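Local coordinates for thiamine-monophosphate kinase (Stenotrophomonas maltophilia, PDB 6XEP), which probably catalyses the ATP-dependent phosphorylation of thiamine monophosphate to thiamine diphosphate, the active form of vitamin B1, at residues A[160-166]-A[277-283]. Numbering follows the deposited sequence.
Sequences DDIWVSG and ELCFTAA
W163 and F280 meet side by side on one face of an antiparallel strand pair. CB of W163 sits 3.6 Å from the centroid of the F280 ring, a CH-pi contact over its face. With CG of F280 between its backbone N and carbonyl carbon (chi1 56°), the phenyl ring folds back beneath its neighbour. The indole five-membered ring runs nearly parallel to the phenyl but is slid aside, so the two flat groups tile a broad apolar surface that L290 of helix 287-297 covers. A282, with only a methyl group, packs its CB against CD1 of the W163 indole at 4.3 Å. On the other face the branched I162 suits an extended strand, and its CG2 touches SG of C279 at 3.8 Å.

Between these faces the backbones pair: W163 N to F280 O (2.8 Å) and F280 N to W163 O (2.9 Å) form one hydrogen-bonded pair, and D161 with A282 forms the next.

Polar side chains finish both ends. S165 OG accepts a nearly straight bond from L278 N (2.9 Å, 175°) and donates to E277 OE1 (2.7 Å), while E277 OE2 forms salt bridges with R200 and R207. At the other end T281 OG1 donates to D160 OD2 (2.8 Å), which Q157 N and H219 also hold, while one water accepts the indole N-H of W163 and donates hydrogen bonds to D161 OD2 and A283 O; D161 is also salt-bridged to R287.

The pairing joins neighbouring inner strands of the AIR synthase-related C-terminal domain's sheet, and arginines probably keep E277 and D161 ionised.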
loop_
_atom_site.group_PDB
_atom_site.type_symbol
_atom_site.label_atom_id
_atom_site.label_comp_id
_atom_site.label_asym_id
_atom_site.label_seq_id
_atom_site.Cartn_x
_atom_site.Cartn_y
_atom_site.Cartn_z
ATOM N N ASP A 160 21.042 27.845 -12.291
ATOM C CA ASP A 160 19.771 27.364 -12.831
ATOM C C ASP A 160 18.658 28.389 -12.615
ATOM O O ASP A 160 18.634 29.112 -11.615
ATOM C CB ASP A 160 19.347 26.055 -12.158
ATOM C CG ASP A 160 20.085 24.839 -12.684
ATOM O OD1 ASP A 160 20.912 24.979 -13.616
ATOM O OD2 ASP A 160 19.823 23.732 -12.155
ATOM N N ASP A 161 17.713 28.425 -13.552
ATOM C CA ASP A 161 16.406 29.011 -13.274
ATOM C C ASP A 161 15.574 28.037 -12.442
ATOM O O ASP A 161 15.710 26.821 -12.562
ATOM C CB ASP A 161 15.642 29.315 -14.565
ATOM C CG ASP A 161 16.326 30.344 -15.441
ATOM O OD1 ASP A 161 16.897 31.304 -14.887
ATOM O OD2 ASP A 161 16.266 30.207 -16.695
ATOM N N ILE A 162 14.679 28.581 -11.626
ATOM C CA ILE A 162 13.664 27.806 -10.922
ATOM C C ILE A 162 12.337 28.026 -11.638
ATOM O O ILE A 162 11.992 29.171 -11.972
ATOM C CB ILE A 162 13.566 28.228 -9.446
ATOM C CG1 ILE A 162 14.930 28.090 -8.750
ATOM C CG2 ILE A 162 12.539 27.370 -8.690
ATOM C CD1 ILE A 162 14.887 28.557 -7.294
ATOM N N TRP A 163 11.590 26.939 -11.855
ATOM C CA TRP A 163 10.311 26.952 -12.564
ATOM C C TRP A 163 9.256 26.248 -11.733
ATOM O O TRP A 163 9.569 25.370 -10.934
ATOM C CB TRP A 163 10.382 26.223 -13.915
ATOM C CG TRP A 163 11.304 26.848 -14.933
ATOM C CD1 TRP A 163 12.664 26.711 -15.007
ATOM C CD2 TRP A 163 10.925 27.694 -16.022
ATOM N NE1 TRP A 163 13.150 27.425 -16.069
ATOM C CE2 TRP A 163 12.103 28.030 -16.718
ATOM C CE3 TRP A 163 9.699 28.195 -16.479
ATOM C CZ2 TRP A 163 12.099 28.855 -17.852
ATOM C CZ3 TRP A 163 9.689 29.011 -17.602
ATOM C CH2 TRP A 163 10.891 29.341 -18.277
ATOM N N VAL A 164 7.988 26.590 -11.966
ATOM C CA VAL A 164 6.897 25.850 -11.345
ATOM C C VAL A 164 5.728 25.752 -12.324
ATOM O O VAL A 164 5.478 26.663 -13.118
ATOM C CB VAL A 164 6.461 26.485 -9.997
ATOM C CG1 VAL A 164 5.803 27.845 -10.203
ATOM C CG2 VAL A 164 5.551 25.523 -9.219
ATOM N N SER A 165 5.026 24.627 -12.276
ATOM C CA SER A 165 3.900 24.394 -13.175
ATOM C C SER A 165 2.611 24.948 -12.576
ATOM O O SER A 165 2.502 25.157 -11.370
ATOM C CB SER A 165 3.734 22.896 -13.454
ATOM O OG SER A 165 3.438 22.162 -12.247
ATOM N N GLY A 166 1.629 25.194 -13.452
ATOM C CA GLY A 166 0.285 25.532 -13.002
ATOM C C GLY A 166 0.224 26.817 -12.197
ATOM O O GLY A 166 0.781 27.863 -12.570
ATOM N N GLU A 277 1.648 20.579 -7.731
ATOM C CA GLU A 277 2.353 21.088 -8.898
ATOM C C GLU A 277 3.783 20.564 -8.868
ATOM O O GLU A 277 4.205 19.953 -7.894
ATOM C CB GLU A 277 2.318 22.622 -8.913
ATOM C CG GLU A 277 0.899 23.169 -9.047
ATOM C CD GLU A 277 0.284 22.954 -10.445
ATOM O OE1 GLU A 277 0.926 22.343 -11.339
ATOM O OE2 GLU A 277 -0.858 23.420 -10.662
ATOM N N LEU A 278 4.524 20.774 -9.957
ATOM C CA LEU A 278 5.927 20.366 -10.017
ATOM C C LEU A 278 6.809 21.605 -10.020
ATOM O O LEU A 278 6.572 22.528 -10.801
ATOM C CB LEU A 278 6.221 19.540 -11.275
ATOM C CG LEU A 278 5.693 18.116 -11.342
ATOM C CD1 LEU A 278 6.273 17.414 -12.590
ATOM C CD2 LEU A 278 6.077 17.361 -10.081
ATOM N N CYS A 279 7.823 21.621 -9.164
ATOM C CA CYS A 279 8.834 22.679 -9.158
ATOM C C CYS A 279 10.137 22.070 -9.639
ATOM O O CYS A 279 10.522 20.986 -9.177
ATOM C CB CYS A 279 8.992 23.278 -7.754
ATOM S SG CYS A 279 10.294 24.509 -7.618
ATOM N N PHE A 280 10.802 22.729 -10.595
ATOM C CA PHE A 280 12.039 22.162 -11.123
ATOM C C PHE A 280 13.048 23.260 -11.412
ATOM O O PHE A 280 12.721 24.448 -11.446
ATOM C CB PHE A 280 11.793 21.299 -12.378
ATOM C CG PHE A 280 11.095 22.012 -13.498
ATOM C CD1 PHE A 280 9.716 22.153 -13.494
ATOM C CD2 PHE A 280 11.820 22.502 -14.584
ATOM C CE1 PHE A 280 9.057 22.784 -14.538
ATOM C CE2 PHE A 280 11.174 23.138 -15.644
ATOM C CZ PHE A 280 9.779 23.279 -15.618
ATOM N N THR A 281 14.299 22.848 -11.594
ATOM C CA THR A 281 15.352 23.764 -11.985
ATOM C C THR A 281 15.902 23.316 -13.334
ATOM O O THR A 281 15.867 22.121 -13.667
ATOM C CB THR A 281 16.476 23.846 -10.922
ATOM O OG1 THR A 281 17.426 22.785 -11.104
ATOM C CG2 THR A 281 15.903 23.799 -9.499
ATOM N N ALA A 282 16.365 24.292 -14.114
ATOM C CA ALA A 282 16.867 24.059 -15.461
ATOM C C ALA A 282 17.937 25.092 -15.785
ATOM O O ALA A 282 17.907 26.220 -15.284
ATOM C CB ALA A 282 15.748 24.139 -16.516
ATOM N N ALA A 283 18.878 24.700 -16.639
ATOM C CA ALA A 283 19.875 25.646 -17.122
ATOM C C ALA A 283 19.191 26.849 -17.763
ATOM O O ALA A 283 18.135 26.724 -18.387
ATOM C CB ALA A 283 20.806 24.961 -18.130
HETATM O O HOH W 1 15.534 27.719 -17.669
#